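Local coordinates for alcohol dehydrogenase superfamily protein (Novosphingobium aromaticivorans, PDB 3GAZ) that probably catalyses an NADP-dependent oxidation or reduction, as expected of a member of the medium-chain alcohol dehydrogenase superfamily, at residues A[44-49]-A[315-319]; A[126-130]-A[330-334]; A[178-183]-A[195-201]; A[232-236]-A[259-263]. One frame throughout, in Å; residues are numbered along the deposited sequence.

Interaction 1 (A[44-49]-A[315-319]); sequences TNPLDA and YDAVL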
loop_
_atom_site.group_PDB
_atom_site.type_symbol
_atom_site.label_atom_id
_atom_site.label_comp_id
_atom_site.label_asym_id
_atom_site.label_seq_id
_atom_site.Cartn_x
_atom_site.Cartn_y
_atom_site.Cartn_z
ATOM N N THR A 44 -1.961 13.686 14.388
ATOM C CA THR A 44 -1.887 14.201 13.027
ATOM C C THR A 44 -0.462 14.522 12.604
ATOM O O THR A 44 0.437 14.641 13.432
ATOM C CB THR A 44 -2.721 15.499 12.853
ATOM O OG1 THR A 44 -2.094 16.571 13.572
ATOM C CG2 THR A 44 -4.140 15.305 13.375
ATOM N N ASN A 45 -0.266 14.647 11.298
ATOM C CA ASN A 45 1.035 15.002 10.745
ATOM C C ASN A 45 0.798 15.715 9.422
ATOM O O ASN A 45 -0.147 15.400 8.699
ATOM C CB ASN A 45 1.908 13.758 10.519
ATOM C CG ASN A 45 2.399 13.136 11.823
ATOM O OD1 ASN A 45 1.909 12.087 12.249
ATOM N ND2 ASN A 45 3.369 13.782 12.460
ATOM N N PRO A 46 1.646 16.701 9.096
ATOM C CA PRO A 46 1.510 17.452 7.847
ATOM C C PRO A 46 1.338 16.559 6.616
ATOM O O PRO A 46 0.558 16.880 5.721
ATOM C CB PRO A 46 2.801 18.263 7.795
ATOM C CG PRO A 46 3.081 18.526 9.243
ATOM C CD PRO A 46 2.812 17.170 9.864
ATOM N N LEU A 47 2.061 15.439 6.570
ATOM C CA LEU A 47 1.965 14.537 5.420
ATOM C C LEU A 47 0.527 14.109 5.122
ATOM O O LEU A 47 0.155 13.952 3.961
ATOM C CB LEU A 47 2.832 13.289 5.628
ATOM C CG LEU A 47 2.907 12.342 4.425
ATOM C CD1 LEU A 47 3.560 13.066 3.252
ATOM C CD2 LEU A 47 3.704 11.089 4.789
ATOM N N ASP A 48 -0.279 13.921 6.167
ATOM C CA ASP A 48 -1.675 13.514 5.991
ATOM C C ASP A 48 -2.412 14.476 5.051
ATOM O O ASP A 48 -3.211 14.052 4.211
ATOM C CB ASP A 48 -2.418 13.482 7.339
ATOM C CG ASP A 48 -1.762 12.559 8.362
ATOM O OD1 ASP A 48 -1.100 11.581 7.965
ATOM O OD2 ASP A 48 -1.925 12.803 9.574
ATOM N N ALA A 49 -2.142 15.769 5.208
ATOM C CA ALA A 49 -2.777 16.789 4.381
ATOM C C ALA A 49 -2.291 16.692 2.943
ATOM O O ALA A 49 -3.060 16.896 2.008
ATOM C CB ALA A 49 -2.492 18.181 4.944
ATOM N N TYR A 315 -6.707 19.756 10.908
ATOM C CA TYR A 315 -5.638 19.993 9.947
ATOM C C TYR A 315 -5.489 21.461 9.563
ATOM O O TYR A 315 -4.406 21.884 9.168
ATOM C CB TYR A 315 -5.818 19.116 8.707
ATOM C CG TYR A 315 -5.392 17.688 8.982
ATOM C CD1 TYR A 315 -4.043 17.360 9.137
ATOM C CD2 TYR A 315 -6.338 16.691 9.191
ATOM C CE1 TYR A 315 -3.651 16.069 9.504
ATOM C CE2 TYR A 315 -5.959 15.400 9.558
ATOM C CZ TYR A 315 -4.620 15.095 9.715
ATOM O OH TYR A 315 -4.255 13.827 10.101
ATOM N N ASP A 316 -6.565 22.237 9.670
ATOM C CA ASP A 316 -6.454 23.661 9.369
ATOM C C ASP A 316 -5.472 24.216 10.388
ATOM O O ASP A 316 -4.718 25.147 10.105
ATOM C CB ASP A 316 -7.789 24.388 9.542
ATOM C CG ASP A 316 -8.748 24.128 8.403
ATOM O OD1 ASP A 316 -8.284 23.992 7.250
ATOM O OD2 ASP A 316 -9.968 24.080 8.664
ATOM N N ALA A 317 -5.496 23.631 11.580
ATOM C CA ALA A 317 -4.613 24.048 12.662
ATOM C C ALA A 317 -3.191 23.552 12.404
ATOM O O ALA A 317 -2.217 24.282 12.611
ATOM C CB ALA A 317 -5.137 23.504 13.993
ATOM N N VAL A 318 -3.069 22.306 11.958
ATOM C CA VAL A 318 -1.756 21.740 11.660
ATOM C C VAL A 318 -1.031 22.600 10.625
ATOM O O VAL A 318 0.183 22.810 10.707
ATOM C CB VAL A 318 -1.877 20.308 11.094
ATOM C CG1 VAL A 318 -0.522 19.835 10.579
ATOM C CG2 VAL A 318 -2.383 19.367 12.168
ATOM N N LEU A 319 -1.787 23.103 9.655
ATOM C CA LEU A 319 -1.217 23.916 8.589
ATOM C C LEU A 319 -1.430 25.413 8.787
ATOM O O LEU A 319 -0.861 26.224 8.060
ATOM C CB LEU A 319 -1.820 23.496 7.247
ATOM C CG LEU A 319 -1.654 22.023 6.859
ATOM C CD1 LEU A 319 -2.466 21.729 5.604
ATOM C CD2 LEU A 319 -0.182 21.713 6.636
#
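Tyr315 lays the outer part of its ring against Thr44, whose CB lies 3.5 Å from Tyr315 CE1 at an oblique approach. The contact belongs to the GroES-like domain of the alcohol dehydrogenase fold, where the loop and first turn of helix 46-52 pack on helix 311-319 from near the end of the chain. The phenol runs on to Asp48: Tyr315 OH donates to Asp48 OD2 over 2.6 Å, on the anti side and 31° out of the carboxylate plane. That oxygen also accepts Asn45 N at 3.0 Å from the other face of the carboxylate, so two donors grip it and tie the loop to the helix that follows. The carboxylate and the ring stand nearly perpendicular, 85° apart, and His105 is a second partner of the phenol oxygen. With an alanine here in place of Asp48, Asn45 N and Tyr315 OH would lose their common acceptor, and the phenol would probably be freer to shift against Thr44. Toward Val318 the contact turns apolar. Val318, with CG1 anti to its backbone N (chi1 171°), sends that methyl to Pro46 CG at 4.1 Å, and its other branch to Thr44, whose hydroxyl bonds to Ile331 O. Further along the helices, Ala49 CB rests on one branch of Leu319, 3.6 Å from CD1.

Interaction 2 (A[126-130]-A[330-334]); sequences RQASV and KIAIT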
loop_
_atom_site.group_PDB
_atom_site.type_symbol
_atom_site.label_atom_id
_atom_site.label_comp_id
_atom_site.label_asym_id
_atom_site.label_seq_id
_atom_site.Cartn_x
_atom_site.Cartn_y
_atom_site.Cartn_z
ATOM N N ARG A 126 -3.820 11.664 24.274
ATOM C CA ARG A 126 -3.511 12.715 23.306
ATOM C C ARG A 126 -2.000 12.912 23.204
ATOM O O ARG A 126 -1.444 12.937 22.107
ATOM C CB ARG A 126 -4.183 14.033 23.716
ATOM C CG ARG A 126 -5.608 14.213 23.178
ATOM C CD ARG A 126 -6.362 15.316 23.929
ATOM N NE ARG A 126 -5.583 16.545 24.063
ATOM C CZ ARG A 126 -5.297 17.378 23.065
ATOM N NH1 ARG A 126 -5.729 17.128 21.836
ATOM N NH2 ARG A 126 -4.567 18.463 23.297
ATOM N N GLN A 127 -1.339 13.040 24.354
ATOM C CA GLN A 127 0.109 13.237 24.390
ATOM C C GLN A 127 0.885 12.114 23.706
ATOM O O GLN A 127 1.825 12.367 22.956
ATOM C CB GLN A 127 0.601 13.345 25.835
ATOM C CG GLN A 127 0.299 14.650 26.535
ATOM C CD GLN A 127 0.787 14.630 27.974
ATOM O OE1 GLN A 127 0.370 13.787 28.767
ATOM N NE2 GLN A 127 1.680 15.553 28.315
ATOM N N ALA A 128 0.500 10.875 23.985
ATOM C CA ALA A 128 1.176 9.723 23.407
ATOM C C ALA A 128 0.930 9.593 21.906
ATOM O O ALA A 128 1.815 9.168 21.167
ATOM C CB ALA A 128 0.732 8.454 24.119
ATOM N N SER A 129 -0.267 9.969 21.459
ATOM C CA SER A 129 -0.621 9.860 20.044
ATOM C C SER A 129 0.205 10.720 19.077
ATOM O O SER A 129 0.322 10.381 17.900
ATOM C CB SER A 129 -2.107 10.176 19.847
ATOM O OG SER A 129 -2.360 11.567 19.975
ATOM N N VAL A 130 0.778 11.819 19.555
ATOM C CA VAL A 130 1.559 12.694 18.675
ATOM C C VAL A 130 3.056 12.413 18.705
ATOM O O VAL A 130 3.837 13.124 18.078
ATOM C CB VAL A 130 1.356 14.183 19.033
ATOM C CG1 VAL A 130 -0.093 14.567 18.850
ATOM C CG2 VAL A 130 1.808 14.444 20.477
ATOM N N LYS A 330 2.109 19.631 18.488
ATOM C CA LYS A 330 1.336 18.874 17.513
ATOM C C LYS A 330 -0.152 18.790 17.852
ATOM O O LYS A 330 -0.563 19.065 18.980
ATOM C CB LYS A 330 1.957 17.478 17.343
ATOM C CG LYS A 330 3.372 17.526 16.744
ATOM C CD LYS A 330 4.016 16.145 16.606
ATOM C CE LYS A 330 3.158 15.199 15.767
ATOM N NZ LYS A 330 2.898 15.731 14.402
ATOM N N ILE A 331 -0.952 18.424 16.854
ATOM C CA ILE A 331 -2.397 18.314 17.002
ATOM C C ILE A 331 -2.832 16.860 17.128
ATOM O O ILE A 331 -2.429 16.011 16.329
ATOM C CB ILE A 331 -3.133 18.914 15.776
ATOM C CG1 ILE A 331 -2.783 20.395 15.621
ATOM C CG2 ILE A 331 -4.638 18.713 15.923
ATOM C CD1 ILE A 331 -3.321 21.289 16.728
ATOM N N ALA A 332 -3.664 16.585 18.128
ATOM C CA ALA A 332 -4.174 15.244 18.357
ATOM C C ALA A 332 -5.697 15.253 18.257
ATOM O O ALA A 332 -6.363 16.187 18.709
ATOM C CB ALA A 332 -3.752 14.744 19.729
ATOM N N ILE A 333 -6.234 14.208 17.643
ATOM C CA ILE A 333 -7.670 14.067 17.491
ATOM C C ILE A 333 -8.135 13.086 18.549
ATOM O O ILE A 333 -7.555 12.014 18.691
ATOM C CB ILE A 333 -8.029 13.477 16.111
ATOM C CG1 ILE A 333 -7.589 14.433 15.002
ATOM C CG2 ILE A 333 -9.531 13.188 16.042
ATOM C CD1 ILE A 333 -7.530 13.778 13.637
ATOM N N THR A 334 -9.173 13.451 19.297
ATOM C CA THR A 334 -9.699 12.551 20.312
ATOM C C THR A 334 -10.782 11.701 19.669
ATOM O O THR A 334 -11.862 12.196 19.347
ATOM C CB THR A 334 -10.312 13.313 21.500
ATOM O OG1 THR A 334 -9.307 14.123 22.120
ATOM C CG2 THR A 334 -10.868 12.326 22.520
HETATM O O HOH W 1 -4.004 19.032 19.809
HETATM O O HOH W 2 -8.143 16.172 20.692
#
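Ala332 CB is the apolar centre of this contact, lying 3.8 Å from Val130 CG1 and against the aliphatic start of Arg126. Ser129 OG lies 3.5 Å from Ala332 CB, while turning back to donate to Arg126 O one helical turn earlier. Val130 CB in turn packs on Lys330 CB at 3.8 Å. In the lysine chain the bend at chi3 (57°) brings CE to 3.2 Å from Val130 O, and that at chi4 (58°) turns NZ to the carbonyl oxygen of Thr44.

The polar part is bridged by water. Arg126 NH1 comes within 3.3 Å of Ala332 O at the edge of the guanidinium, yet the angle is too poor for a bond. One water accepts from both NH1 and Ala332 N, the latter at 3.0 Å. A second donates to Ala332 O at 2.7 Å, bonds to Thr334 OG1, and takes only a weak bond from NH1. Both backbone polar groups of Ala332 thus reach the arginine through solvent, while NH2 of Arg126 donates directly to Asp302 O.

Ile331 and Ile333 turn to the other side, toward helix 311-319. Strand 332-334, paired antiparallel with strand 41-43, is in this way layered between two helices, as the C-terminal return of the chain into the GroES-like domain of medium-chain dehydrogenases.

Interaction 3 (A[178-183]-A[195-201]); sequences VFATAR and ATPIDAS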
loop_
_atom_site.group_PDB
_atom_site.type_symbol
_atom_site.label_atom_id
_atom_site.label_comp_id
_atom_site.label_asym_id
_atom_site.label_seq_id
_atom_site.Cartn_x
_atom_site.Cartn_y
_atom_site.Cartn_z
ATOM N N VAL A 178 23.283 20.372 23.214
ATOM C CA VAL A 178 22.314 20.752 22.198
ATOM C C VAL A 178 22.018 22.232 21.996
ATOM O O VAL A 178 21.858 22.993 22.951
ATOM C CB VAL A 178 20.979 20.014 22.456
ATOM C CG1 VAL A 178 19.989 20.286 21.329
ATOM C CG2 VAL A 178 21.241 18.516 22.594
ATOM N N PHE A 179 21.928 22.606 20.721
ATOM C CA PHE A 179 21.626 23.963 20.277
ATOM C C PHE A 179 20.499 23.814 19.257
ATOM O O PHE A 179 20.447 22.816 18.533
ATOM C CB PHE A 179 22.845 24.576 19.586
ATOM C CG PHE A 179 24.064 24.645 20.455
ATOM C CD1 PHE A 179 24.395 25.824 21.117
ATOM C CD2 PHE A 179 24.868 23.523 20.639
ATOM C CE1 PHE A 179 25.509 25.889 21.950
ATOM C CE2 PHE A 179 25.991 23.577 21.475
ATOM C CZ PHE A 179 26.308 24.765 22.132
ATOM N N ALA A 180 19.603 24.792 19.182
ATOM C CA ALA A 180 18.510 24.694 18.222
ATOM C C ALA A 180 18.050 26.042 17.687
ATOM O O ALA A 180 17.907 27.002 18.443
ATOM C CB ALA A 180 17.327 23.954 18.858
ATOM N N THR A 181 17.832 26.109 16.375
ATOM C CA THR A 181 17.358 27.332 15.752
ATOM C C THR A 181 15.838 27.258 15.751
ATOM O O THR A 181 15.260 26.186 15.545
ATOM C CB THR A 181 17.853 27.480 14.293
ATOM O OG1 THR A 181 17.404 26.366 13.511
ATOM C CG2 THR A 181 19.371 27.557 14.251
ATOM N N ALA A 182 15.192 28.391 15.997
ATOM C CA ALA A 182 13.740 28.432 16.030
ATOM C C ALA A 182 13.251 29.856 15.840
ATOM O O ALA A 182 14.019 30.809 15.947
ATOM C CB ALA A 182 13.236 27.882 17.348
ATOM N N ARG A 183 11.965 29.995 15.552
ATOM C CA ARG A 183 11.386 31.309 15.353
ATOM C C ARG A 183 10.927 31.881 16.682
ATOM O O ARG A 183 10.574 31.140 17.597
ATOM C CB ARG A 183 10.224 31.226 14.360
ATOM C CG ARG A 183 10.684 30.990 12.922
ATOM C CD ARG A 183 11.513 32.167 12.397
ATOM N NE ARG A 183 12.218 31.849 11.156
ATOM C CZ ARG A 183 12.890 32.734 10.423
ATOM N NH1 ARG A 183 12.951 34.006 10.799
ATOM N NH2 ARG A 183 13.514 32.347 9.319
ATOM N N ALA A 195 18.060 23.308 25.826
ATOM C CA ALA A 195 18.931 23.532 24.682
ATOM C C ALA A 195 19.209 25.021 24.549
ATOM O O ALA A 195 18.439 25.847 25.041
ATOM C CB ALA A 195 18.268 23.012 23.417
ATOM N N THR A 196 20.313 25.359 23.891
ATOM C CA THR A 196 20.674 26.753 23.682
ATOM C C THR A 196 19.932 27.262 22.459
ATOM O O THR A 196 20.186 26.822 21.337
ATOM C CB THR A 196 22.191 26.926 23.447
ATOM O OG1 THR A 196 22.905 26.519 24.621
ATOM C CG2 THR A 196 22.519 28.383 23.130
ATOM N N PRO A 197 18.993 28.198 22.660
ATOM C CA PRO A 197 18.212 28.758 21.557
ATOM C C PRO A 197 19.003 29.657 20.616
ATOM O O PRO A 197 19.883 30.410 21.038
ATOM C CB PRO A 197 17.107 29.523 22.275
ATOM C CG PRO A 197 17.804 30.005 23.514
ATOM C CD PRO A 197 18.564 28.771 23.948
ATOM N N ILE A 198 18.665 29.574 19.334
ATOM C CA ILE A 198 19.305 30.371 18.302
ATOM C C ILE A 198 18.223 30.888 17.366
ATOM O O ILE A 198 17.502 30.105 16.747
ATOM C CB ILE A 198 20.316 29.527 17.492
ATOM C CG1 ILE A 198 21.465 29.087 18.405
ATOM C CG2 ILE A 198 20.820 30.322 16.292
ATOM C CD1 ILE A 198 22.401 28.054 17.782
ATOM N N ASP A 199 18.100 32.207 17.275
ATOM C CA ASP A 199 17.103 32.812 16.402
ATOM C C ASP A 199 17.357 32.302 14.983
ATOM O O ASP A 199 18.443 32.479 14.436
ATOM C CB ASP A 199 17.219 34.337 16.458
ATOM C CG ASP A 199 15.982 35.035 15.937
ATOM O OD1 ASP A 199 15.692 34.920 14.726
ATOM O OD2 ASP A 199 15.301 35.700 16.744
ATOM N N ALA A 200 16.345 31.662 14.403
ATOM C CA ALA A 200 16.439 31.083 13.062
ATOM C C ALA A 200 16.796 32.058 11.946
ATOM O O ALA A 200 17.060 31.639 10.817
ATOM C CB ALA A 200 15.129 30.362 12.720
ATOM N N SER A 201 16.807 33.353 12.249
ATOM C CA SER A 201 17.141 34.361 11.245
ATOM C C SER A 201 18.650 34.598 11.158
ATOM O O SER A 201 19.137 35.198 10.204
ATOM C CB SER A 201 16.442 35.681 11.575
ATOM O OG SER A 201 16.921 36.210 12.800
HETATM O O HOH W 3 23.681 23.950 24.788
HETATM O O HOH W 4 13.490 35.624 13.378
#
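Phe179 with chi1 at -59° and Thr196 at -64° both swing their first branch away from the carbonyl carbon, which lays the two side chains next to each other, pointing the same way. Thr196 CB thereby comes to 3.4 Å from Phe179 CD1, obliquely to the ring, and a water bridging Val178 O and Thr196 OG1 sits over the centre of one ring face. On this same side of the sheet Ile198 CD1 touches Phe179 CB at 3.9 Å, and Ile198 CG2 meets Thr181 CG2 at 3.7 Å. Ile198 also packs on Tyr207 and His211 of helix 204-212. The backbones form a parallel pair: Thr196 N donates to Val178 O (3.0 Å, 170° at the hydrogen), Ala180 N to Thr196 O, and Ile198 N to Ala180 O at 2.8 Å. This is a beta-alpha-beta crossover of the Rossmann fold, with helix 184-193 as the connection and strand 196-199 at the sheet edge. Rossmann dehydrogenases generally meet the adenosine ribose of their dinucleotide at the end of the second strand, here 177-182. There Ala182 O still accepts Ala200 N. Arg183 lays one guanidinium face over the 200-201 backbone, with NE 3.6 Å from Ala200 CB. Asp199 OD1 closes an Asx turn onto Ser201 N, accepts Ser201 OG at 2.6 Å, and has a water that bonds weakly to Arg183 NH1.

Interaction 4 (A[232-236]-A[259-263]); sequences SFSAV and KQATY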
loop_
_atom_site.group_PDB
_atom_site.type_symbol
_atom_site.label_atom_id
_atom_site.label_comp_id
_atom_site.label_asym_id
_atom_site.label_seq_id
_atom_site.Cartn_x
_atom_site.Cartn_y
_atom_site.Cartn_z
ATOM N N SER A 232 22.653 23.883 6.948
ATOM C CA SER A 232 23.168 22.815 7.796
ATOM C C SER A 232 24.562 22.402 7.328
ATOM O O SER A 232 25.440 22.112 8.142
ATOM C CB SER A 232 22.226 21.608 7.756
ATOM O OG SER A 232 20.937 21.959 8.242
ATOM N N PHE A 233 24.758 22.363 6.014
ATOM C CA PHE A 233 26.059 22.001 5.463
ATOM C C PHE A 233 27.059 23.074 5.885
ATOM O O PHE A 233 28.244 22.803 6.061
ATOM C CB PHE A 233 26.013 21.942 3.931
ATOM C CG PHE A 233 25.225 20.779 3.369
ATOM C CD1 PHE A 233 24.842 19.708 4.171
ATOM C CD2 PHE A 233 24.932 20.730 2.011
ATOM C CE1 PHE A 233 24.173 18.604 3.624
ATOM C CE2 PHE A 233 24.264 19.632 1.454
ATOM C CZ PHE A 233 23.891 18.566 2.264
ATOM N N SER A 234 26.565 24.296 6.043
ATOM C CA SER A 234 27.409 25.418 6.429
ATOM C C SER A 234 27.790 25.397 7.915
ATOM O O SER A 234 28.896 25.797 8.284
ATOM C CB SER A 234 26.694 26.729 6.085
ATOM O OG SER A 234 27.489 27.849 6.422
ATOM N N ALA A 235 26.886 24.908 8.757
ATOM C CA ALA A 235 27.115 24.857 10.201
ATOM C C ALA A 235 27.871 23.632 10.722
ATOM O O ALA A 235 28.374 23.648 11.846
ATOM C CB ALA A 235 25.777 24.967 10.928
ATOM N N VAL A 236 27.950 22.573 9.920
ATOM C CA VAL A 236 28.621 21.348 10.353
ATOM C C VAL A 236 30.142 21.493 10.474
ATOM O O VAL A 236 30.777 22.201 9.692
ATOM C CB VAL A 236 28.273 20.161 9.400
ATOM C CG1 VAL A 236 28.959 20.339 8.050
ATOM C CG2 VAL A 236 28.655 18.835 10.045
ATOM N N LYS A 259 34.709 20.394 3.703
ATOM C CA LYS A 259 34.776 20.040 5.115
ATOM C C LYS A 259 34.962 18.552 5.346
ATOM O O LYS A 259 34.933 18.102 6.491
ATOM C CB LYS A 259 33.517 20.501 5.844
ATOM C CG LYS A 259 33.317 22.007 5.886
ATOM C CD LYS A 259 32.020 22.307 6.618
ATOM C CE LYS A 259 31.767 23.779 6.786
ATOM N NZ LYS A 259 30.452 23.985 7.456
ATOM N N GLN A 260 35.143 17.790 4.268
ATOM C CA GLN A 260 35.340 16.343 4.385
ATOM C C GLN A 260 34.283 15.796 5.334
ATOM O O GLN A 260 34.563 14.947 6.175
ATOM C CB GLN A 260 36.737 16.059 4.939
ATOM C CG GLN A 260 37.865 16.570 4.047
ATOM C CD GLN A 260 39.182 16.701 4.786
ATOM O OE1 GLN A 260 39.347 17.584 5.633
ATOM N NE2 GLN A 260 40.128 15.816 4.476
ATOM N N ALA A 261 33.063 16.291 5.174
ATOM C CA ALA A 261 31.950 15.920 6.034
ATOM C C ALA A 261 31.044 14.848 5.444
ATOM O O ALA A 261 31.221 14.419 4.303
ATOM C CB ALA A 261 31.137 17.165 6.373
ATOM N N THR A 262 30.052 14.442 6.230
ATOM C CA THR A 262 29.126 13.398 5.819
ATOM C C THR A 262 27.652 13.798 5.952
ATOM O O THR A 262 27.290 14.586 6.825
ATOM C CB THR A 262 29.392 12.121 6.651
ATOM O OG1 THR A 262 30.762 11.722 6.487
ATOM C CG2 THR A 262 28.491 10.992 6.205
ATOM N N TYR A 263 26.814 13.249 5.072
ATOM C CA TYR A 263 25.373 13.512 5.073
ATOM C C TYR A 263 24.596 12.196 4.957
ATOM O O TYR A 263 25.001 11.296 4.227
ATOM C CB TYR A 263 24.990 14.425 3.899
ATOM C CG TYR A 263 23.494 14.479 3.643
ATOM C CD1 TYR A 263 22.648 15.228 4.462
ATOM C CD2 TYR A 263 22.918 13.719 2.623
ATOM C CE1 TYR A 263 21.261 15.217 4.271
ATOM C CE2 TYR A 263 21.538 13.691 2.429
ATOM C CZ TYR A 263 20.716 14.440 3.254
ATOM O OH TYR A 263 19.352 14.397 3.071
#
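Lys259 drives its amine into the C-terminal end of helix 227-235, and this is the tight half of the contact. Fully extended from CG onward (chi2 179°), the chain delivers NZ to three carbonyl oxygens. Phe233 O and Val236 O each accept at 2.9 Å, both in the carbonyl plane and on a lone pair. Ser234 O is modelled only 2.5 Å from NZ, a doubtfully short value, and is met from well above its carbonyl plane. The methylenes pass close as well: Val236 O lies 3.3 Å from Lys259 CD, and Val236 CG1 rests on the same carbon at 3.9 Å.

Phe233 makes a separate close contact with strand 262-265, the outermost strand of the Rossmann sheet in this chain. It points its edge at the face of Tyr263 in an offset edge-to-face pair, planes 80° apart, with Phe233 CE1 3.8 Å from Tyr263 CD1. The packing is looser where Val236 CG1 and Ala261 CB only graze each other at 4.2 Å. Gln260, next after Lys259, is exposed, in a Schellman motif with positive phi (47°) that ends helix 254-258 and turns the chain toward the strand.

A methionine in place of Lys259 would probably leave Phe233 O and Val236 O without their shared donor and the carbonyl end of the helix without its positive charge. The carbonyls and the negative end of the helix would probably favour the charged form of the amine.

In the fold
Interactions 1 and 2 are buried and hold the same corner of the GroES-like domain: they touch through Thr44, which is bonded to both Lys330 and Ile331, and their segments alternate along the chain. Interactions 3 and 4 lie within the loop these two close, in the Rossmann domain, at the two edges of one parallel sheet and about 18 Å apart between centres. Both are only partly buried. Interaction 3 is backbone pairing of strands, whereas interaction 4 joins a helix end to the far edge strand through a lysine and two rings. In the buried pair, a carboxylate-phenol bond serves 44-49 with 315-319, and apolar packing and water bridges to Arg126 serve 126-130 with 330-334.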